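Local atomic coordinates of peptide amidase (Stenotrophomonas maltophilia, PDB entry 1M22), a protein that probably hydrolyses amide bonds, as a peptide amidase of the amidase signature family. Residues 29-34 / 121-126; 11-16 / 79-84. One frame throughout, in Å; residues are numbered along the deposited sequence.

Contact 1: residues 29-34 / 121-126; sequences TLTQAY and GAVVLG
T31 holds CG2 anti to its backbone N, with chi1 at -65°, and this rotation sends the methyl to L125 while OG1 lies near V123. On the strand side, L125 has CG anti to its own carbonyl carbon (chi1 -73°), and its extended side chain carries both methyls to the helix. The methyls then divide the work. CD2 slides alongside T31, the two side chains running in opposite directions, and comes within 3.6 Å of T31 CG2. CD1 reaches one turn further along the helix and rests 3.8 Å from Y34 CB, so the tyrosine is met at the root of its side chain, while the ring stands obliquely to the same methyl.

V123, two residues earlier in the strand, meets T31 tip to tip, its CG1 lying 3.9 Å from T31 OG1. That approach is plain packing, because the hydroxyl is hydrogen-bonded within its own helix to the carbonyl oxygen of S27. A polar atom buried at the interface is thus satisfied locally. P82 of the neighbouring strand touches both T31 and L125, and A62 of helix 58-70 also packs on T31.

V123 and L125, two residues apart, both point toward the helix. The helix contributes T31 and Y34, three residues apart and so on the same face. The axes of helix 29-34 and strand 123-126 pass 10.2 Å apart at an angle of only 13°, with chain directions nearly parallel. A helix laid almost along a strand, with the methyls of V123 and L125 packed against T31 and the CB of Y34, is characteristic of the layered alpha/beta fold of amidase signature enzymes, in which helices cover a mixed central sheet.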
ATOM      1  N   THR A  29      15.053  13.934 -17.340  1.00 10.08           N
ATOM      2  CA  THR A  29      14.561  13.185 -18.492  1.00  9.67           C
ATOM      3  C   THR A  29      13.557  12.128 -18.030  1.00  9.48           C
ATOM      4  O   THR A  29      12.471  11.991 -18.595  1.00 10.95           O
ATOM      5  CB  THR A  29      15.717  12.488 -19.242  1.00 11.32           C
ATOM      6  OG1 THR A  29      16.628  13.479 -19.738  1.00 14.40           O
ATOM      7  CG2 THR A  29      15.188  11.674 -20.409  1.00 13.15           C
ATOM      8  N   LEU A  30      13.928  11.387 -16.992  1.00  9.77           N
ATOM      9  CA  LEU A  30      13.065  10.341 -16.450  1.00  9.48           C
ATOM     10  C   LEU A  30      11.767  10.940 -15.910  1.00  9.21           C
ATOM     11  O   LEU A  30      10.673  10.440 -16.190  1.00  9.29           O
ATOM     12  CB  LEU A  30      13.808   9.589 -15.343  1.00 10.61           C
ATOM     13  CG  LEU A  30      13.113   8.398 -14.682  1.00 10.80           C
ATOM     14  CD1 LEU A  30      12.700   7.373 -15.729  1.00 11.58           C
ATOM     15  CD2 LEU A  30      14.065   7.773 -13.673  1.00 11.81           C
ATOM     16  N   THR A  31      11.896  12.022 -15.150  1.00  8.00           N
ATOM     17  CA  THR A  31      10.743  12.695 -14.571  1.00  9.07           C
ATOM     18  C   THR A  31       9.789  13.213 -15.646  1.00  8.77           C
ATOM     19  O   THR A  31       8.578  12.995 -15.566  1.00 10.03           O
ATOM     20  CB  THR A  31      11.197  13.859 -13.663  1.00  8.76           C
ATOM     21  OG1 THR A  31      11.919  13.325 -12.545  1.00  9.52           O
ATOM     22  CG2 THR A  31      10.004  14.653 -13.156  1.00 10.53           C
ATOM     23  N   GLN A  32      10.324  13.890 -16.656  1.00  9.14           N
ATOM     24  CA  GLN A  32       9.466  14.411 -17.709  1.00  9.38           C
ATOM     25  C   GLN A  32       8.826  13.287 -18.519  1.00  8.41           C
ATOM     26  O   GLN A  32       7.716  13.441 -19.027  1.00  9.64           O
ATOM     27  CB  GLN A  32      10.250  15.370 -18.611  1.00 10.68           C
ATOM     28  CG  GLN A  32      10.806  16.566 -17.844  1.00 15.75           C
ATOM     29  CD  GLN A  32      11.129  17.755 -18.728  1.00 17.51           C
ATOM     30  OE1 GLN A  32      10.285  18.626 -18.952  1.00 20.05           O
ATOM     31  NE2 GLN A  32      12.351  17.797 -19.238  1.00 19.19           N
ATOM     32  N   ALA A  33       9.513  12.153 -18.632  1.00  8.11           N
ATOM     33  CA  ALA A  33       8.969  11.014 -19.364  1.00  8.89           C
ATOM     34  C   ALA A  33       7.727  10.498 -18.639  1.00  9.45           C
ATOM     35  O   ALA A  33       6.712  10.202 -19.264  1.00  9.80           O
ATOM     36  CB  ALA A  33      10.003   9.909 -19.476  1.00 10.57           C
ATOM     37  N   TYR A  34       7.807  10.385 -17.316  1.00  8.76           N
ATOM     38  CA  TYR A  34       6.659   9.924 -16.549  1.00  8.63           C
ATOM     39  C   TYR A  34       5.513  10.932 -16.633  1.00  9.46           C
ATOM     40  O   TYR A  34       4.353  10.547 -16.780  1.00  9.19           O
ATOM     41  CB  TYR A  34       7.040   9.697 -15.082  1.00  9.09           C
ATOM     42  CG  TYR A  34       7.804   8.417 -14.826  1.00  7.39           C
ATOM     43  CD1 TYR A  34       7.298   7.182 -15.237  1.00  7.09           C
ATOM     44  CD2 TYR A  34       9.012   8.433 -14.131  1.00  8.20           C
ATOM     45  CE1 TYR A  34       7.974   5.993 -14.960  1.00  7.78           C
ATOM     46  CE2 TYR A  34       9.695   7.249 -13.847  1.00  7.27           C
ATOM     47  CZ  TYR A  34       9.172   6.035 -14.262  1.00  7.48           C
ATOM     48  OH  TYR A  34       9.832   4.863 -13.966  1.00  9.81           O
ATOM     49  N   GLY A 121      16.891  11.591  -1.838  1.00  8.58           N
ATOM     50  CA  GLY A 121      17.014  12.016  -3.225  1.00  8.45           C
ATOM     51  C   GLY A 121      15.860  11.698  -4.155  1.00  8.04           C
ATOM     52  O   GLY A 121      15.941  11.971  -5.351  1.00  8.16           O
ATOM     53  N   ALA A 122      14.783  11.126  -3.629  1.00  7.53           N
ATOM     54  CA  ALA A 122      13.643  10.802  -4.475  1.00  8.53           C
ATOM     55  C   ALA A 122      12.940  12.073  -4.938  1.00  7.62           C
ATOM     56  O   ALA A 122      12.963  13.098  -4.254  1.00  9.72           O
ATOM     57  CB  ALA A 122      12.661   9.901  -3.727  1.00  8.30           C
ATOM     58  N   VAL A 123      12.331  11.994  -6.113  1.00  7.24           N
ATOM     59  CA  VAL A 123      11.602  13.111  -6.699  1.00  7.70           C
ATOM     60  C   VAL A 123      10.111  12.812  -6.564  1.00  7.45           C
ATOM     61  O   VAL A 123       9.646  11.761  -7.000  1.00  8.34           O
ATOM     62  CB  VAL A 123      11.948  13.264  -8.196  1.00  7.99           C
ATOM     63  CG1 VAL A 123      11.036  14.300  -8.850  1.00 10.63           C
ATOM     64  CG2 VAL A 123      13.409  13.667  -8.349  1.00  9.97           C
ATOM     65  N   VAL A 124       9.363  13.721  -5.950  1.00  7.92           N
ATOM     66  CA  VAL A 124       7.929  13.513  -5.794  1.00  8.78           C
ATOM     67  C   VAL A 124       7.202  14.022  -7.035  1.00  9.21           C
ATOM     68  O   VAL A 124       7.191  15.218  -7.309  1.00  9.33           O
ATOM     69  CB  VAL A 124       7.391  14.245  -4.545  1.00  9.48           C
ATOM     70  CG1 VAL A 124       5.889  14.026  -4.412  1.00  9.82           C
ATOM     71  CG2 VAL A 124       8.111  13.738  -3.303  1.00 11.24           C
ATOM     72  N   LEU A 125       6.612  13.107  -7.798  1.00  8.25           N
ATOM     73  CA  LEU A 125       5.884  13.473  -9.010  1.00  8.63           C
ATOM     74  C   LEU A 125       4.512  14.055  -8.699  1.00  9.07           C
ATOM     75  O   LEU A 125       4.013  14.912  -9.431  1.00  9.03           O
ATOM     76  CB  LEU A 125       5.688  12.254  -9.913  1.00 10.69           C
ATOM     77  CG  LEU A 125       6.874  11.681 -10.686  1.00 11.11           C
ATOM     78  CD1 LEU A 125       6.451  10.375 -11.344  1.00 14.09           C
ATOM     79  CD2 LEU A 125       7.351  12.677 -11.734  1.00 13.90           C
ATOM     80  N   GLY A 126       3.903  13.578  -7.619  1.00  7.31           N
ATOM     81  CA  GLY A 126       2.584  14.047  -7.247  1.00  8.20           C
ATOM     82  C   GLY A 126       1.898  13.102  -6.284  1.00  7.85           C
ATOM     83  O   GLY A 126       2.548  12.251  -5.669  1.00  7.59           O
TER

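Contact 2: residues 11-16 / 79-84; sequences TDVADL and HGIPLL
I81 overlaps the first turn of helix 13-21 with the outer half of its side chain, CG1 and CD1 lying against V13 and L16. The valine and isoleucine side chains cross obliquely, with V13 CG1 4.1 Å from I81 CG1. Further out, I81 CD1 comes to 3.9 Å from L16 CB, meeting the leucine most closely at that atom. Because CG1 of I81 is anti to the carbonyl carbon (chi1 -62°) and chi2 is -65°, the chain bends at CG1, and its terminal methyl reaches both helix residues.

V13 and L16 are three positions apart, hence on one face of the turn. That turn is closed by a backbone bond from L16 N to D12 O. Around the contact, S179 touches V13 and I81, while L30 of helix 27-43 touches L16. Polar groups find partners elsewhere: D12 OD1 binds S230 OG, and V13 N binds D233 OD1.

The side chains that meet are all aliphatic. Burial and shape therefore hold the helix start against the residue leading into strand 82-86, and the attraction is dispersive and hydrophobic, with little directional demand.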
ATOM      1  N   THR A  11      11.359  -1.126 -15.740  1.00 13.19           N
ATOM      2  CA  THR A  11      12.758  -0.973 -15.353  1.00 13.10           C
ATOM      3  C   THR A  11      12.890  -0.761 -13.847  1.00 12.25           C
ATOM      4  O   THR A  11      12.297   0.162 -13.287  1.00 14.31           O
ATOM      5  CB  THR A  11      13.410   0.210 -16.092  1.00 13.49           C
ATOM      6  OG1 THR A  11      13.205   0.056 -17.502  1.00 17.69           O
ATOM      7  CG2 THR A  11      14.907   0.253 -15.813  1.00 15.26           C
ATOM      8  N   ASP A  12      13.672  -1.622 -13.201  1.00 11.72           N
ATOM      9  CA  ASP A  12      13.881  -1.555 -11.757  1.00 11.77           C
ATOM     10  C   ASP A  12      14.625  -0.311 -11.298  1.00 10.46           C
ATOM     11  O   ASP A  12      15.380   0.303 -12.055  1.00  9.92           O
ATOM     12  CB  ASP A  12      14.647  -2.789 -11.266  1.00 13.98           C
ATOM     13  CG  ASP A  12      13.862  -4.070 -11.433  1.00 19.49           C
ATOM     14  OD1 ASP A  12      12.701  -4.117 -10.982  1.00 19.14           O
ATOM     15  OD2 ASP A  12      14.408  -5.034 -12.012  1.00 23.23           O
ATOM     16  N   VAL A  13      14.412   0.044 -10.036  1.00  8.79           N
ATOM     17  CA  VAL A  13      15.056   1.200  -9.434  1.00 10.08           C
ATOM     18  C   VAL A  13      16.576   1.122  -9.558  1.00  9.33           C
ATOM     19  O   VAL A  13      17.223   2.102  -9.927  1.00  9.58           O
ATOM     20  CB  VAL A  13      14.674   1.319  -7.938  1.00  9.32           C
ATOM     21  CG1 VAL A  13      15.504   2.398  -7.263  1.00 11.35           C
ATOM     22  CG2 VAL A  13      13.188   1.640  -7.812  1.00 10.83           C
ATOM     23  N   ALA A  14      17.144  -0.042  -9.259  1.00  9.11           N
ATOM     24  CA  ALA A  14      18.591  -0.215  -9.329  1.00 10.09           C
ATOM     25  C   ALA A  14      19.118  -0.002 -10.743  1.00 10.61           C
ATOM     26  O   ALA A  14      20.224   0.502 -10.929  1.00 11.95           O
ATOM     27  CB  ALA A  14      18.977  -1.600  -8.834  1.00 11.24           C
ATOM     28  N   ASP A  15      18.330  -0.392 -11.738  1.00 10.19           N
ATOM     29  CA  ASP A  15      18.747  -0.223 -13.124  1.00 11.70           C
ATOM     30  C   ASP A  15      18.659   1.243 -13.532  1.00 11.70           C
ATOM     31  O   ASP A  15      19.548   1.756 -14.210  1.00 12.91           O
ATOM     32  CB  ASP A  15      17.896  -1.097 -14.048  1.00 15.39           C
ATOM     33  CG  ASP A  15      18.203  -2.574 -13.889  1.00 22.72           C
ATOM     34  OD1 ASP A  15      19.368  -2.966 -14.112  1.00 29.42           O
ATOM     35  OD2 ASP A  15      17.285  -3.343 -13.536  1.00 27.96           O
ATOM     36  N   LEU A  16      17.592   1.924 -13.122  1.00 10.48           N
ATOM     37  CA  LEU A  16      17.448   3.341 -13.441  1.00 10.23           C
ATOM     38  C   LEU A  16      18.606   4.092 -12.788  1.00 10.09           C
ATOM     39  O   LEU A  16      19.191   4.999 -13.387  1.00 10.83           O
ATOM     40  CB  LEU A  16      16.114   3.878 -12.913  1.00  9.74           C
ATOM     41  CG  LEU A  16      14.853   3.354 -13.610  1.00 10.55           C
ATOM     42  CD1 LEU A  16      13.619   3.826 -12.852  1.00 11.60           C
ATOM     43  CD2 LEU A  16      14.811   3.831 -15.062  1.00 11.98           C
ATOM     44  N   HIS A  79      18.494   8.363  -5.388  1.00  8.49           N
ATOM     45  CA  HIS A  79      18.813   9.686  -5.914  1.00  8.26           C
ATOM     46  C   HIS A  79      18.268   9.894  -7.326  1.00  7.89           C
ATOM     47  O   HIS A  79      18.687   9.221  -8.271  1.00  8.98           O
ATOM     48  CB  HIS A  79      20.329   9.899  -5.914  1.00  9.38           C
ATOM     49  CG  HIS A  79      20.735  11.322  -6.137  1.00  9.68           C
ATOM     50  ND1 HIS A  79      21.220  12.123  -5.126  1.00 10.20           N
ATOM     51  CD2 HIS A  79      20.708  12.096  -7.249  1.00 10.33           C
ATOM     52  CE1 HIS A  79      21.475  13.327  -5.604  1.00 11.32           C
ATOM     53  NE2 HIS A  79      21.173  13.338  -6.890  1.00  9.63           N
ATOM     54  N   GLY A  80      17.333  10.831  -7.460  1.00  7.24           N
ATOM     55  CA  GLY A  80      16.749  11.131  -8.757  1.00  7.57           C
ATOM     56  C   GLY A  80      15.592  10.249  -9.203  1.00  8.07           C
ATOM     57  O   GLY A  80      15.076  10.429 -10.302  1.00  9.41           O
ATOM     58  N   ILE A  81      15.178   9.306  -8.361  1.00  7.75           N
ATOM     59  CA  ILE A  81      14.082   8.391  -8.693  1.00  7.22           C
ATOM     60  C   ILE A  81      12.708   9.023  -8.446  1.00  6.69           C
ATOM     61  O   ILE A  81      12.404   9.429  -7.329  1.00  7.72           O
ATOM     62  CB  ILE A  81      14.192   7.093  -7.856  1.00  8.32           C
ATOM     63  CG1 ILE A  81      15.499   6.369  -8.187  1.00  9.26           C
ATOM     64  CG2 ILE A  81      12.985   6.197  -8.109  1.00  9.14           C
ATOM     65  CD1 ILE A  81      15.591   5.852  -9.609  1.00 12.03           C
ATOM     66  N   PRO A  82      11.865   9.116  -9.492  1.00  7.00           N
ATOM     67  CA  PRO A  82      10.527   9.709  -9.348  1.00  7.91           C
ATOM     68  C   PRO A  82       9.505   8.745  -8.756  1.00  6.70           C
ATOM     69  O   PRO A  82       9.407   7.593  -9.186  1.00  8.09           O
ATOM     70  CB  PRO A  82      10.149  10.095 -10.782  1.00  8.95           C
ATOM     71  CG  PRO A  82      11.463  10.124 -11.519  1.00  9.83           C
ATOM     72  CD  PRO A  82      12.208   8.969 -10.914  1.00  7.77           C
ATOM     73  N   LEU A  83       8.726   9.231  -7.793  1.00  6.43           N
ATOM     74  CA  LEU A  83       7.709   8.407  -7.153  1.00  6.83           C
ATOM     75  C   LEU A  83       6.413   9.166  -6.894  1.00  6.80           C
ATOM     76  O   LEU A  83       6.361  10.393  -7.009  1.00  7.70           O
ATOM     77  CB  LEU A  83       8.260   7.829  -5.842  1.00  9.78           C
ATOM     78  CG  LEU A  83       8.788   8.783  -4.766  1.00  8.59           C
ATOM     79  CD1 LEU A  83       7.631   9.480  -4.059  1.00 12.21           C
ATOM     80  CD2 LEU A  83       9.615   7.989  -3.758  1.00 11.27           C
ATOM     81  N   LEU A  84       5.364   8.420  -6.559  1.00  5.62           N
ATOM     82  CA  LEU A  84       4.049   8.992  -6.264  1.00  6.39           C
ATOM     83  C   LEU A  84       3.631   8.641  -4.839  1.00  5.56           C
ATOM     84  O   LEU A  84       4.025   7.601  -4.308  1.00  6.89           O
ATOM     85  CB  LEU A  84       3.014   8.469  -7.261  1.00  7.10           C
ATOM     86  CG  LEU A  84       3.122   9.038  -8.680  1.00  6.83           C
ATOM     87  CD1 LEU A  84       2.401   8.120  -9.647  1.00  9.11           C
ATOM     88  CD2 LEU A  84       2.534  10.444  -8.730  1.00  8.95           C
TER

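From the N terminus, the chain passes through 11-16 of contact 2, which runs into helix 13-21, then 29-34 of contact 1 on the next helix, 27-43. Contact 2 closes its loop first, when 79-84 returns after 62 intervening residues; contact 1 closes later, at 121-126, after 86. The segments alternate, so the loops cross and neither nests within the other. Their late segments lead into or lie on neighbouring parallel strands, 82-86 and 123-128, joined by probable backbone hydrogen bonds such as V123 O to L83 N. P82, the residue after I81, packs on L30, so helix 27-43 also rests on strand 82-86. Together, the contacts tie two N-terminal helices to one region of the central sheet.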